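Local coordinates for protein putative dehydrogenase (PDB 5A9T) that is an imine reductase that reduces cyclic imines to amines with NADPH, a two-domain enzyme that works as a dimer, at residues Phe135-Gly139 with Gly161-Ala167; His187-Leu191 with Val257-Pro262; Ile226-Pro232 with Ser281-Glu287. All blocks are in the same frame, centred on the assembly; numbering follows the deposited sequence.

How the interactions relate
All three contacts are largely buried, and all three touch the second subunit. Interaction 1 lies nearest the centre of the chain, where the Rossmann-type sheet gives way to helix 166-193. Its chemistry is that of a serine hydroxyl and backbone groups. Interaction 2 uses the same helix near its other end, with nearest atoms about 25 Å from interaction 1. There a histidine ring carries the contact. Interaction 3 joins the end of helix 199-228 to the C-terminal 3-10 segment and is carried by a tyrosine and a glutamate. Interactions 2 and 3 belong to the C-terminal helical part, alternate along the chain and come within about 9 Å.

Interaction 1: residues Phe135-Gly139 with Gly161-Ala167; sequences FLYSG and GTEAGLA
S138 puts its side chain into the turn that starts helix 166-193. Its CB lies 3.2 Å from E163 O and also packs against L166 CB. The OG then sits between its own backbone N and carbonyl carbon (chi1 63°), which turns it to two backbone groups at once. It donates to A164 O over 2.7 Å. The hydroxyl comes to that oxygen from above the carbonyl plane, 64° out of it. The same OG accepts from A167 N at 2.9 Å, and that bond is fairly straight, with 160° at the hydrogen. One buried hydroxyl thus ties the turn, at A164 O, to the first residues of the helix, at A167 N.

The contact stands at the junction of the two domains of this Rossmann-type reductase. Strand 134-139 pairs antiparallel with 115-121 and parallel with 156-161, at the sheet's edge within this chain. Strand 156-161 runs into the long helix that leads to the C-terminal domain. Residues E163 to L166 form a type I beta turn on the way.

At the end of the strand G139 N donates to G161 O over 2.9 Å. The backbone angles of G139 call for glycine, because a CB would press on the preceding carbonyl oxygen. Further back, A167 CB packs 3.5 Å from L136 O and 4.4 Å from L136 CB. A167 also touches A120 of strand 115-121.

Interaction 2: residues His187-Leu191 with Val257-Pro262; sequences HAAAL and VDTEIP
H187 carries the polar part of the contact. Its NE2 donates to D258 O over 2.9 Å. The acceptor lies only 6° out of the ring plane, and the donor meets it nearly along the C=O axis. With CG anti to the backbone N (chi1 -173°), the ring extends from helix 166-193 to this loop. The other ring nitrogen, ND1, is bonded to S176 OG of the second subunit.

CH-pi contacts come next. P262 CD stands over one ring face, 3.8 Å from the centroid. I261 CB lies over the ring as well, at 4.3 Å and farther off the normal. The first turn of helix 260-274 therefore packs on the imidazole.

Apolar packing completes the contact. V257 CG1 touches L191 CD2 at 4.0 Å and A190 CB at 4.2 Å. Its CG2 rests 3.7 Å from A190 O. W289 of the second subunit packs on V257.

D258 also shapes its own loop. Its OD2 accepts from E260 N at 2.9 Å, an Asx turn at the start of the helix. The same OD2 forms a salt bridge with R271 of the second subunit.

With both nitrogens bonded and the proton on NE2 given to a backbone oxygen, ND1 probably acts as acceptor from the serine if the ring is neutral. The ring's rotation is fixed from two subunits, and this contact is part of the dimer interface.

Interaction 3: residues Ile226-Pro232 with Ser281-Glu287; sequences IDEGVYP and SYYSVIE. With YLG ((1R)-1-methyl-1,2,3,4-tetrahydroisoquinoline), chain B.
Y231 CG lies anti to its carbonyl carbon (chi1 -49°), and the ring is turned flat against the backbone of S284. E287 bends at chi2 (-64°), which brings its carboxylate back to the tyrosine hydroxyl. S284 CA stands over the centre of the Y231 ring, 3.7 Å from the centroid, a CH-pi contact. S284 CB covers the same face nearer CG.

The tip of the ring is polar. Y231 OH donates to E287 OE2 over 2.7 Å and uses the anti lone pair of that oxygen. The ring and carboxylate planes are 52° apart. R290 joins both groups: its NE forms a salt bridge with E287 OE2, and its NH2 is bonded to Y231 OH. I286 CG2 packs beside the hydroxyl, 3.2 Å from OH. A phenylalanine here would keep the ring over S284 but lack the hydroxyl, and E287 OE2 would probably be left with R290 but without its tyrosine donor, the carboxylate freer to turn.

The backbone adds a bond at the other end of the tyrosine. S281 N donates to Y231 O over 2.9 Å. S281 O accepts from both S284 N and S284 OG, which steadies the start of the 3-10 segment. I226 CG1 packs on Y283 CB at 3.8 Å.

From this segment Y282 and Y283 reach the (1R)-1-methyl-1,2,3,4-tetrahydroisoquinoline of chain B. Y282 lays a ring face on it, with C11 of the ligand 3.6 Å from Y282 CD1. Y283 OH lies 3.7 Å from ligand C6.

The contact ties the loop after helix 199-228 to the C-terminal segment after helix 260-274. Helix 238-255 flanks it, with N241 touching Y282 and L238 touching S284 and V285. L186 of the second subunit packs on I226.

Interaction 1: residues Phe135-Gly139 with Gly161-Ala167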
loop_
_atom_site.group_PDB
_atom_site.type_symbol
_atom_site.label_atom_id
_atom_site.label_comp_id
_atom_site.label_asym_id
_atom_site.label_seq_id
_atom_site.Cartn_x
_atom_site.Cartn_y
_atom_site.Cartn_z
ATOM N N PHE A 135 10.015 7.580 15.744
ATOM C CA PHE A 135 9.786 6.706 16.908
ATOM C C PHE A 135 8.427 7.033 17.470
ATOM O O PHE A 135 8.080 8.224 17.630
ATOM C CB PHE A 135 10.810 6.997 18.022
ATOM C CG PHE A 135 12.221 6.469 17.853
ATOM C CD1 PHE A 135 12.895 6.483 16.644
ATOM C CD2 PHE A 135 12.905 6.045 18.932
ATOM C CE1 PHE A 135 14.181 6.000 16.489
ATOM C CE2 PHE A 135 14.171 5.544 18.736
ATOM C CZ PHE A 135 14.826 5.552 17.551
ATOM N N LEU A 136 7.586 6.008 17.657
ATOM C CA LEU A 136 6.253 6.166 18.220
ATOM C C LEU A 136 6.292 5.870 19.734
ATOM O O LEU A 136 6.935 4.894 20.125
ATOM C CB LEU A 136 5.241 5.250 17.579
ATOM C CG LEU A 136 5.192 5.343 16.036
ATOM C CD1 LEU A 136 4.147 4.353 15.532
ATOM C CD2 LEU A 136 4.864 6.723 15.535
ATOM N N TYR A 137 5.713 6.723 20.534
ATOM C CA TYR A 137 5.713 6.580 21.961
ATOM C C TYR A 137 4.304 6.536 22.579
ATOM O O TYR A 137 3.374 7.153 22.100
ATOM C CB TYR A 137 6.486 7.727 22.633
ATOM C CG TYR A 137 7.931 7.808 22.291
ATOM C CD1 TYR A 137 8.886 7.112 22.966
ATOM C CD2 TYR A 137 8.404 8.613 21.214
ATOM C CE1 TYR A 137 10.215 7.147 22.609
ATOM C CE2 TYR A 137 9.702 8.692 20.885
ATOM C CZ TYR A 137 10.634 7.967 21.572
ATOM O OH TYR A 137 11.961 8.009 21.288
ATOM N N SER A 138 4.231 5.858 23.696
ATOM C CA SER A 138 3.017 5.777 24.479
ATOM C C SER A 138 3.355 5.608 25.964
ATOM O O SER A 138 4.274 4.899 26.335
ATOM C CB SER A 138 2.047 4.667 23.871
ATOM O OG SER A 138 2.603 3.446 23.921
ATOM N N GLY A 139 2.508 6.231 26.775
ATOM C CA GLY A 139 2.742 6.236 28.251
ATOM C C GLY A 139 2.669 7.645 28.709
ATOM O O GLY A 139 2.095 8.520 28.152
ATOM N N GLY A 161 -0.475 8.565 22.905
ATOM C CA GLY A 161 -1.441 8.480 24.017
ATOM C C GLY A 161 -0.836 7.921 25.279
ATOM O O GLY A 161 0.314 7.487 25.303
ATOM N N THR A 162 -1.637 7.922 26.376
ATOM C CA THR A 162 -1.194 7.409 27.655
ATOM C C THR A 162 -1.145 5.964 27.926
ATOM O O THR A 162 -0.447 5.440 28.769
ATOM C CB THR A 162 -1.906 8.213 28.796
ATOM O OG1 THR A 162 -3.296 7.957 28.615
ATOM C CG2 THR A 162 -1.704 9.685 28.636
ATOM N N GLU A 163 -1.935 5.150 27.115
ATOM C CA GLU A 163 -1.948 3.739 27.290
ATOM C C GLU A 163 -0.619 3.146 26.880
ATOM O O GLU A 163 -0.166 3.337 25.720
ATOM C CB GLU A 163 -3.093 3.118 26.449
ATOM C CG GLU A 163 -3.271 1.591 26.624
ATOM C CD GLU A 163 -4.288 0.980 25.636
ATOM O OE1 GLU A 163 -5.185 1.686 25.109
ATOM O OE2 GLU A 163 -4.199 -0.218 25.372
ATOM N N ALA A 164 0.024 2.391 27.730
ATOM C CA ALA A 164 1.360 1.995 27.529
ATOM C C ALA A 164 1.577 1.135 26.217
ATOM O O ALA A 164 2.596 1.235 25.537
ATOM C CB ALA A 164 1.929 1.271 28.745
ATOM N N GLY A 165 0.582 0.303 25.911
ATOM C CA GLY A 165 0.703 -0.612 24.773
ATOM C C GLY A 165 0.399 0.040 23.407
ATOM O O GLY A 165 0.475 -0.732 22.414
ATOM N N LEU A 166 0.036 1.279 23.262
ATOM C CA LEU A 166 -0.377 1.888 21.958
ATOM C C LEU A 166 0.775 1.884 20.944
ATOM O O LEU A 166 0.585 1.551 19.755
ATOM C CB LEU A 166 -0.948 3.264 22.009
ATOM C CG LEU A 166 -2.260 3.435 22.712
ATOM C CD1 LEU A 166 -2.439 4.893 22.969
ATOM C CD2 LEU A 166 -3.415 2.929 21.791
ATOM N N ALA A 167 2.027 2.170 21.377
ATOM C CA ALA A 167 3.096 2.139 20.376
ATOM C C ALA A 167 3.361 0.820 19.835
ATOM O O ALA A 167 3.495 0.725 18.554
ATOM C CB ALA A 167 4.399 2.727 21.029
#

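Interaction 2: residues His187-Leu191 with Val257-Pro262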
loop_
_atom_site.group_PDB
_atom_site.type_symbol
_atom_site.label_atom_id
_atom_site.label_comp_id
_atom_site.label_asym_id
_atom_site.label_seq_id
_atom_site.Cartn_x
_atom_site.Cartn_y
_atom_site.Cartn_z
ATOM N N HIS A 187 3.058 -8.848 -6.507
ATOM C CA HIS A 187 2.183 -9.533 -7.424
ATOM C C HIS A 187 1.971 -8.701 -8.720
ATOM O O HIS A 187 2.019 -9.220 -9.848
ATOM C CB HIS A 187 0.811 -9.891 -6.791
ATOM C CG HIS A 187 0.007 -10.734 -7.673
ATOM N ND1 HIS A 187 -1.048 -10.311 -8.441
ATOM C CD2 HIS A 187 0.216 -12.040 -7.969
ATOM C CE1 HIS A 187 -1.475 -11.340 -9.171
ATOM N NE2 HIS A 187 -0.694 -12.370 -8.924
ATOM N N ALA A 188 1.756 -7.396 -8.515
ATOM C CA ALA A 188 1.659 -6.463 -9.603
ATOM C C ALA A 188 2.911 -6.451 -10.481
ATOM O O ALA A 188 2.841 -6.427 -11.718
ATOM C CB ALA A 188 1.386 -5.112 -9.073
ATOM N N ALA A 189 4.082 -6.437 -9.842
ATOM C CA ALA A 189 5.354 -6.468 -10.527
ATOM C C ALA A 189 5.509 -7.754 -11.318
ATOM O O ALA A 189 6.019 -7.741 -12.427
ATOM C CB ALA A 189 6.494 -6.183 -9.559
ATOM N N ALA A 190 5.106 -8.853 -10.754
ATOM C CA ALA A 190 5.125 -10.107 -11.524
ATOM C C ALA A 190 4.205 -10.030 -12.742
ATOM O O ALA A 190 4.605 -10.544 -13.812
ATOM C CB ALA A 190 4.787 -11.234 -10.607
ATOM N N LEU A 191 3.036 -9.455 -12.601
ATOM C CA LEU A 191 2.112 -9.295 -13.741
ATOM C C LEU A 191 2.697 -8.472 -14.807
ATOM O O LEU A 191 2.757 -8.909 -15.958
ATOM C CB LEU A 191 0.769 -8.721 -13.294
ATOM C CG LEU A 191 -0.177 -9.662 -12.624
ATOM C CD1 LEU A 191 -1.293 -8.936 -11.892
ATOM C CD2 LEU A 191 -0.729 -10.594 -13.716
ATOM N N VAL A 257 1.126 -16.117 -14.556
ATOM C CA VAL A 257 1.515 -15.618 -13.287
ATOM C C VAL A 257 0.704 -16.245 -12.178
ATOM O O VAL A 257 -0.511 -16.488 -12.361
ATOM C CB VAL A 257 1.361 -14.049 -13.289
ATOM C CG1 VAL A 257 1.485 -13.448 -11.894
ATOM C CG2 VAL A 257 2.336 -13.454 -14.282
ATOM N N ASP A 258 1.295 -16.515 -11.061
ATOM C CA ASP A 258 0.665 -17.207 -9.974
ATOM C C ASP A 258 -0.557 -16.431 -9.495
ATOM O O ASP A 258 -0.561 -15.222 -9.463
ATOM C CB ASP A 258 1.654 -17.453 -8.873
ATOM C CG ASP A 258 1.078 -18.238 -7.730
ATOM O OD1 ASP A 258 1.075 -19.469 -7.993
ATOM O OD2 ASP A 258 0.660 -17.727 -6.671
ATOM N N THR A 259 -1.585 -17.158 -9.078
ATOM C CA THR A 259 -2.836 -16.530 -8.662
ATOM C C THR A 259 -3.071 -16.539 -7.165
ATOM O O THR A 259 -4.148 -16.064 -6.747
ATOM C CB THR A 259 -4.014 -17.241 -9.326
ATOM O OG1 THR A 259 -4.031 -18.610 -8.883
ATOM C CG2 THR A 259 -3.986 -17.151 -10.810
ATOM N N GLU A 260 -2.140 -16.965 -6.320
ATOM C CA GLU A 260 -2.421 -17.109 -4.906
ATOM C C GLU A 260 -2.892 -15.787 -4.306
ATOM O O GLU A 260 -3.867 -15.779 -3.604
ATOM C CB GLU A 260 -1.272 -17.633 -4.075
ATOM C CG GLU A 260 -1.736 -18.069 -2.667
ATOM C CD GLU A 260 -0.622 -18.664 -1.777
ATOM O OE1 GLU A 260 0.451 -19.089 -2.277
ATOM O OE2 GLU A 260 -0.829 -18.701 -0.524
ATOM N N ILE A 261 -2.208 -14.684 -4.637
ATOM C CA ILE A 261 -2.559 -13.390 -4.004
ATOM C C ILE A 261 -4.044 -12.988 -4.328
ATOM O O ILE A 261 -4.832 -12.780 -3.425
ATOM C CB ILE A 261 -1.517 -12.303 -4.360
ATOM C CG1 ILE A 261 -0.193 -12.579 -3.696
ATOM C CG2 ILE A 261 -2.058 -10.904 -3.998
ATOM C CD1 ILE A 261 -0.195 -12.566 -2.256
ATOM N N PRO A 262 -4.440 -12.921 -5.617
ATOM C CA PRO A 262 -5.827 -12.527 -5.897
ATOM C C PRO A 262 -6.816 -13.603 -5.450
ATOM O O PRO A 262 -7.919 -13.238 -5.041
ATOM C CB PRO A 262 -5.809 -12.210 -7.392
ATOM C CG PRO A 262 -4.636 -13.033 -7.902
ATOM C CD PRO A 262 -3.624 -12.885 -6.840
#

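Interaction 3: residues Ile226-Pro232 with Ser281-Glu287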
loop_
_atom_site.group_PDB
_atom_site.type_symbol
_atom_site.label_atom_id
_atom_site.label_comp_id
_atom_site.label_asym_id
_atom_site.label_seq_id
_atom_site.Cartn_x
_atom_site.Cartn_y
_atom_site.Cartn_z
ATOM N N ILE A 226 -15.936 4.219 7.377
ATOM C CA ILE A 226 -15.584 3.074 8.177
ATOM C C ILE A 226 -15.964 3.206 9.615
ATOM O O ILE A 226 -16.586 2.343 10.258
ATOM C CB ILE A 226 -14.104 2.640 7.945
ATOM C CG1 ILE A 226 -13.863 2.191 6.503
ATOM C CG2 ILE A 226 -13.722 1.622 9.010
ATOM C CD1 ILE A 226 -12.408 2.152 6.132
ATOM N N ASP A 227 -15.587 4.347 10.201
ATOM C CA ASP A 227 -15.875 4.595 11.587
ATOM C C ASP A 227 -17.390 4.721 11.863
ATOM O O ASP A 227 -17.857 4.294 12.907
ATOM C CB ASP A 227 -15.177 5.894 12.023
ATOM C CG ASP A 227 -13.696 5.735 12.056
ATOM O OD1 ASP A 227 -13.272 4.574 12.433
ATOM O OD2 ASP A 227 -12.947 6.728 11.752
ATOM N N GLU A 228 -18.148 5.252 10.893
ATOM C CA GLU A 228 -19.630 5.244 11.016
ATOM C C GLU A 228 -20.230 3.860 11.115
ATOM O O GLU A 228 -21.215 3.664 11.876
ATOM C CB GLU A 228 -20.244 6.073 9.855
ATOM C CG GLU A 228 -21.809 6.071 9.831
ATOM C CD GLU A 228 -22.347 6.585 8.517
ATOM O OE1 GLU A 228 -22.013 6.069 7.445
ATOM O OE2 GLU A 228 -23.081 7.618 8.631
ATOM N N GLY A 229 -19.667 2.929 10.355
ATOM C CA GLY A 229 -20.028 1.503 10.538
ATOM C C GLY A 229 -21.294 1.017 9.862
ATOM O O GLY A 229 -21.827 0.011 10.300
ATOM N N VAL A 230 -21.807 1.746 8.865
ATOM C CA VAL A 230 -22.994 1.368 8.076
ATOM C C VAL A 230 -22.575 0.717 6.776
ATOM O O VAL A 230 -23.141 -0.352 6.325
ATOM C CB VAL A 230 -23.892 2.588 7.824
ATOM C CG1 VAL A 230 -24.990 2.199 6.838
ATOM C CG2 VAL A 230 -24.396 3.087 9.146
ATOM N N TYR A 231 -21.621 1.306 6.085
ATOM C CA TYR A 231 -21.005 0.790 4.844
ATOM C C TYR A 231 -21.988 0.613 3.750
ATOM O O TYR A 231 -22.081 -0.457 3.167
ATOM C CB TYR A 231 -20.308 -0.531 5.098
ATOM C CG TYR A 231 -19.356 -0.660 6.283
ATOM C CD1 TYR A 231 -18.046 -0.188 6.205
ATOM C CD2 TYR A 231 -19.750 -1.213 7.436
ATOM C CE1 TYR A 231 -17.213 -0.332 7.261
ATOM C CE2 TYR A 231 -18.945 -1.319 8.549
ATOM C CZ TYR A 231 -17.628 -0.871 8.428
ATOM O OH TYR A 231 -16.734 -1.054 9.569
ATOM N N PRO A 232 -22.778 1.633 3.448
ATOM C CA PRO A 232 -23.680 1.441 2.333
ATOM C C PRO A 232 -22.935 1.143 1.017
ATOM O O PRO A 232 -21.874 1.700 0.670
ATOM C CB PRO A 232 -24.438 2.814 2.285
ATOM C CG PRO A 232 -23.396 3.806 2.746
ATOM C CD PRO A 232 -22.691 3.054 3.866
ATOM N N SER A 281 -20.505 -1.866 1.239
ATOM C CA SER A 281 -19.321 -1.493 0.460
ATOM C C SER A 281 -18.173 -2.481 0.780
ATOM O O SER A 281 -18.258 -3.266 1.713
ATOM C CB SER A 281 -18.885 -0.087 0.914
ATOM O OG SER A 281 -18.323 -0.189 2.250
ATOM N N TYR A 282 -17.122 -2.361 -0.005
ATOM C CA TYR A 282 -15.944 -3.218 0.124
ATOM C C TYR A 282 -15.448 -3.214 1.545
ATOM O O TYR A 282 -15.049 -4.195 2.121
ATOM C CB TYR A 282 -14.859 -2.686 -0.818
ATOM C CG TYR A 282 -13.631 -3.572 -0.749
ATOM C CD1 TYR A 282 -12.634 -3.402 0.201
ATOM C CD2 TYR A 282 -13.451 -4.585 -1.686
ATOM C CE1 TYR A 282 -11.570 -4.254 0.307
ATOM C CE2 TYR A 282 -12.382 -5.411 -1.616
ATOM C CZ TYR A 282 -11.451 -5.313 -0.581
ATOM O OH TYR A 282 -10.383 -6.180 -0.561
ATOM N N TYR A 283 -15.425 -2.010 2.141
ATOM C CA TYR A 283 -14.770 -1.742 3.438
ATOM C C TYR A 283 -15.432 -2.435 4.594
ATOM O O TYR A 283 -14.823 -2.635 5.617
ATOM C CB TYR A 283 -14.674 -0.211 3.645
ATOM C CG TYR A 283 -14.095 0.450 2.459
ATOM C CD1 TYR A 283 -12.725 0.339 2.150
ATOM C CD2 TYR A 283 -14.895 1.078 1.500
ATOM C CE1 TYR A 283 -12.222 0.841 0.968
ATOM C CE2 TYR A 283 -14.349 1.582 0.309
ATOM C CZ TYR A 283 -13.041 1.449 0.058
ATOM O OH TYR A 283 -12.497 1.957 -1.075
ATOM N N SER A 284 -16.702 -2.917 4.398
ATOM C CA SER A 284 -17.371 -3.710 5.378
ATOM C C SER A 284 -16.673 -5.038 5.749
ATOM O O SER A 284 -16.919 -5.561 6.827
ATOM C CB SER A 284 -18.793 -4.014 4.962
ATOM O OG SER A 284 -18.824 -4.928 3.883
ATOM N N VAL A 285 -15.749 -5.444 4.881
ATOM C CA VAL A 285 -14.920 -6.667 5.164
ATOM C C VAL A 285 -14.205 -6.552 6.472
ATOM O O VAL A 285 -13.998 -7.529 7.168
ATOM C CB VAL A 285 -14.018 -6.956 3.975
ATOM C CG1 VAL A 285 -12.857 -5.988 3.910
ATOM C CG2 VAL A 285 -13.502 -8.367 4.048
ATOM N N ILE A 286 -13.907 -5.294 6.927
ATOM C CA ILE A 286 -13.283 -5.124 8.182
ATOM C C ILE A 286 -14.087 -5.690 9.374
ATOM O O ILE A 286 -13.535 -6.084 10.432
ATOM C CB ILE A 286 -12.893 -3.649 8.474
ATOM C CG1 ILE A 286 -11.845 -3.508 9.647
ATOM C CG2 ILE A 286 -14.149 -2.803 8.768
ATOM C CD1 ILE A 286 -11.429 -2.045 9.822
ATOM N N GLU A 287 -15.427 -5.743 9.243
ATOM C CA GLU A 287 -16.223 -6.245 10.391
ATOM C C GLU A 287 -16.066 -7.679 10.753
ATOM O O GLU A 287 -16.183 -7.975 11.955
ATOM C CB GLU A 287 -17.685 -5.997 10.050
ATOM C CG GLU A 287 -18.044 -4.564 10.054
ATOM C CD GLU A 287 -17.915 -3.909 11.417
ATOM O OE1 GLU A 287 -18.380 -4.531 12.436
ATOM O OE2 GLU A 287 -17.365 -2.804 11.461
HETATM C C4 YLG B . -10.469 -1.722 -6.665
HETATM C C14 YLG B . -10.704 -1.696 -5.292
HETATM C C5 YLG B . -11.813 -1.063 -4.658
HETATM C C6 YLG B . -12.035 -1.009 -3.308
HETATM C C11 YLG B . -11.072 -1.663 -2.582
HETATM C C8 YLG B . -12.787 1.190 -5.181
HETATM C C10 YLG B . -12.840 -0.348 -5.427
HETATM C C12 YLG B . -9.952 -2.304 -3.169
HETATM C C13 YLG B . -9.740 -2.368 -4.539
HETATM N N2 YLG B . -12.681 -0.667 -6.850
HETATM C C3 YLG B . -11.387 -0.728 -7.484
#